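Local atomic coordinates of penicillin-binding protein 2B (Streptococcus pneumoniae, PDB entry 2WAD), a protein that probably acts as a peptidoglycan transpeptidase, forming peptide cross-links between adjacent glycan strands during peripheral cell-wall synthesis. Residues R602-G607 / T632-Y637. Residues are numbered along the deposited sequence; the frame is centred on the assembly and turned at random.
Unlike the reference sequence in segment 602-607: Asp606 (reference Asn).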
ATOM      1  N   ARG A 602     -29.392 -15.921  -6.258  1.00 36.07           N
ATOM      2  CA  ARG A 602     -30.496 -14.973  -6.422  1.00 38.11           C
ATOM      3  C   ARG A 602     -30.456 -13.804  -5.430  1.00 37.52           C
ATOM      4  O   ARG A 602     -31.002 -12.727  -5.703  1.00 37.72           O
ATOM      5  CB  ARG A 602     -31.862 -15.699  -6.396  1.00 41.12           C
ATOM      6  CG  ARG A 602     -32.126 -16.537  -7.662  1.00 41.63           C
ATOM      7  CD  ARG A 602     -33.465 -17.273  -7.579  1.00 58.39           C
ATOM      8  NE  ARG A 602     -33.435 -18.287  -6.529  1.00 63.72           N
ATOM      9  CZ  ARG A 602     -33.471 -19.599  -6.748  1.00 65.18           C
ATOM     10  NH1 ARG A 602     -33.566 -20.083  -7.981  1.00 64.27           N
ATOM     11  NH2 ARG A 602     -33.412 -20.442  -5.727  1.00 64.75           N
ATOM     12  N   ALA A 603     -29.793 -13.969  -4.285  1.00 36.89           N
ATOM     13  CA  ALA A 603     -29.644 -12.813  -3.389  1.00 39.77           C
ATOM     14  C   ALA A 603     -28.971 -11.586  -4.023  1.00 39.82           C
ATOM     15  O   ALA A 603     -29.252 -10.451  -3.597  1.00 41.63           O
ATOM     16  CB  ALA A 603     -28.971 -13.190  -2.055  1.00 38.97           C
ATOM     17  N   PHE A 604     -28.112 -11.817  -5.021  1.00 37.00           N
ATOM     18  CA  PHE A 604     -27.476 -10.745  -5.812  1.00 38.44           C
ATOM     19  C   PHE A 604     -28.504  -9.813  -6.476  1.00 39.02           C
ATOM     20  O   PHE A 604     -28.260  -8.618  -6.579  1.00 36.58           O
ATOM     21  CB  PHE A 604     -26.596 -11.286  -6.962  1.00 37.50           C
ATOM     22  CG  PHE A 604     -25.228 -11.770  -6.551  1.00 34.43           C
ATOM     23  CD1 PHE A 604     -24.353 -10.933  -5.882  1.00 34.05           C
ATOM     24  CD2 PHE A 604     -24.810 -13.059  -6.877  1.00 37.16           C
ATOM     25  CE1 PHE A 604     -23.082 -11.353  -5.507  1.00 30.09           C
ATOM     26  CE2 PHE A 604     -23.521 -13.502  -6.521  1.00 40.48           C
ATOM     27  CZ  PHE A 604     -22.656 -12.647  -5.826  1.00 33.57           C
ATOM     28  N   SER A 605     -29.597 -10.373  -6.989  1.00 39.58           N
ATOM     29  CA  SER A 605     -30.572  -9.606  -7.779  1.00 42.17           C
ATOM     30  C   SER A 605     -31.689  -9.012  -6.929  1.00 42.82           C
ATOM     31  O   SER A 605     -32.418  -8.150  -7.408  1.00 43.33           O
ATOM     32  CB  SER A 605     -31.239 -10.485  -8.836  1.00 41.86           C
ATOM     33  OG  SER A 605     -30.292 -11.249  -9.548  1.00 42.62           O
ATOM     34  N   ASP A 606     -31.811  -9.466  -5.684  1.00 43.94           N
ATOM     35  CA  ASP A 606     -32.928  -9.085  -4.810  1.00 43.87           C
ATOM     36  C   ASP A 606     -32.814  -7.638  -4.327  1.00 43.67           C
ATOM     37  O   ASP A 606     -32.120  -7.350  -3.346  1.00 43.64           O
ATOM     38  CB  ASP A 606     -33.014 -10.048  -3.619  1.00 43.38           C
ATOM     39  CG  ASP A 606     -34.200  -9.764  -2.701  1.00 50.43           C
ATOM     40  OD1 ASP A 606     -34.992  -8.830  -2.974  1.00 51.80           O
ATOM     41  OD2 ASP A 606     -34.340 -10.495  -1.692  1.00 48.04           O
ATOM     42  N   GLY A 607     -33.500  -6.731  -5.016  1.00 43.17           N
ATOM     43  CA  GLY A 607     -33.351  -5.302  -4.760  1.00 45.73           C
ATOM     44  C   GLY A 607     -32.199  -4.660  -5.528  1.00 46.19           C
ATOM     45  O   GLY A 607     -31.814  -3.527  -5.247  1.00 45.88           O
ATOM     46  N   THR A 632     -18.012 -17.191   3.618  1.00 62.48           N
ATOM     47  CA  THR A 632     -19.126 -16.602   2.853  1.00 53.08           C
ATOM     48  C   THR A 632     -18.697 -15.536   1.812  1.00 47.85           C
ATOM     49  O   THR A 632     -19.207 -14.415   1.767  1.00 46.63           O
ATOM     50  CB  THR A 632     -20.283 -16.141   3.783  1.00 53.48           C
ATOM     51  OG1 THR A 632     -20.123 -14.782   4.208  1.00 55.69           O
ATOM     52  CG2 THR A 632     -20.322 -17.000   5.020  1.00 52.93           C
ATOM     53  N   ASN A 633     -17.757 -15.886   0.942  1.00 40.33           N
ATOM     54  CA  ASN A 633     -17.165 -14.880   0.056  1.00 35.88           C
ATOM     55  C   ASN A 633     -18.039 -14.671  -1.179  1.00 33.80           C
ATOM     56  O   ASN A 633     -18.876 -15.508  -1.495  1.00 30.43           O
ATOM     57  CB  ASN A 633     -15.769 -15.357  -0.369  1.00 36.28           C
ATOM     58  CG  ASN A 633     -14.828 -15.569   0.814  1.00 36.08           C
ATOM     59  OD1 ASN A 633     -14.976 -14.961   1.893  1.00 36.48           O
ATOM     60  ND2 ASN A 633     -13.865 -16.463   0.623  1.00 29.63           N
ATOM     61  N   ALA A 634     -17.845 -13.576  -1.909  1.00 32.69           N
ATOM     62  CA  ALA A 634     -18.651 -13.344  -3.111  1.00 32.77           C
ATOM     63  C   ALA A 634     -17.876 -12.409  -4.036  1.00 32.73           C
ATOM     64  O   ALA A 634     -17.173 -11.534  -3.565  1.00 30.93           O
ATOM     65  CB  ALA A 634     -20.009 -12.705  -2.739  1.00 29.17           C
ATOM     66  N   VAL A 635     -18.014 -12.598  -5.346  1.00 33.36           N
ATOM     67  CA  VAL A 635     -17.504 -11.651  -6.338  1.00 33.22           C
ATOM     68  C   VAL A 635     -18.657 -11.306  -7.292  1.00 34.70           C
ATOM     69  O   VAL A 635     -19.534 -12.128  -7.515  1.00 35.13           O
ATOM     70  CB  VAL A 635     -16.287 -12.240  -7.128  1.00 35.49           C
ATOM     71  CG1 VAL A 635     -15.119 -12.525  -6.205  1.00 25.06           C
ATOM     72  CG2 VAL A 635     -16.660 -13.521  -7.871  1.00 32.18           C
ATOM     73  N   ALA A 636     -18.671 -10.098  -7.847  1.00 33.08           N
ATOM     74  CA  ALA A 636     -19.761  -9.654  -8.713  1.00 34.20           C
ATOM     75  C   ALA A 636     -19.286  -8.528  -9.624  1.00 31.16           C
ATOM     76  O   ALA A 636     -18.343  -7.815  -9.289  1.00 31.31           O
ATOM     77  CB  ALA A 636     -20.948  -9.145  -7.850  1.00 34.33           C
ATOM     78  N   TYR A 637     -19.964  -8.331 -10.751  1.00 32.57           N
ATOM     79  CA  TYR A 637     -19.808  -7.099 -11.533  1.00 30.88           C
ATOM     80  C   TYR A 637     -21.147  -6.628 -12.102  1.00 33.11           C
ATOM     81  O   TYR A 637     -22.135  -7.368 -12.069  1.00 33.85           O
ATOM     82  CB  TYR A 637     -18.784  -7.274 -12.655  1.00 32.22           C
ATOM     83  CG  TYR A 637     -19.112  -8.385 -13.632  1.00 33.57           C
ATOM     84  CD1 TYR A 637     -19.989  -8.185 -14.693  1.00 33.70           C
ATOM     85  CD2 TYR A 637     -18.567  -9.659 -13.465  1.00 40.53           C
ATOM     86  CE1 TYR A 637     -20.300  -9.233 -15.582  1.00 32.18           C
ATOM     87  CE2 TYR A 637     -18.843 -10.689 -14.355  1.00 41.39           C
ATOM     88  CZ  TYR A 637     -19.726 -10.475 -15.398  1.00 41.12           C
ATOM     89  OH  TYR A 637     -20.006 -11.530 -16.248  1.00 42.44           O
TER
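Ala634 is the first residue of 632-637 to meet Phe604, the one member of 602-607 that reaches this strand: Ala634 CB lies 4.1 Å from Phe604 CZ, the far end of the ring. At Val635 the partner is backbone, since the CB of this valine points away from Phe604, its side chain packing on Val532 of helix 525-536 and reaching the active-site side, about 9 Å from the side chain of Ser386, the inferred acyl-ester serine. Val635 O itself lies 3.6 Å from Phe604 CZ, in sequence between the two alanines. Ala636 CB then returns to the Phe604 side, 3.9 Å from Phe604 CE1. This alternation is that of an extended strand, here 634-638, next to strand 613-616 in the antiparallel sheet of the transpeptidase domain.

The CB of Phe604 points toward the strand, and with CG anti to the carbonyl carbon (chi1 -79°) the ring crosses a gap in which the CA atoms of Phe604 and Ala636 are 8.3 Å apart. Val591 of helix 578-593 and Pro663 and Ala666 of helix 661-676 also touch the Phe604 side chain. Just 118 Å² is buried between the segments; two methyls and one carbonyl O meet the ring without hydrogen bonds, implying a small, mainly apolar van der Waals contact.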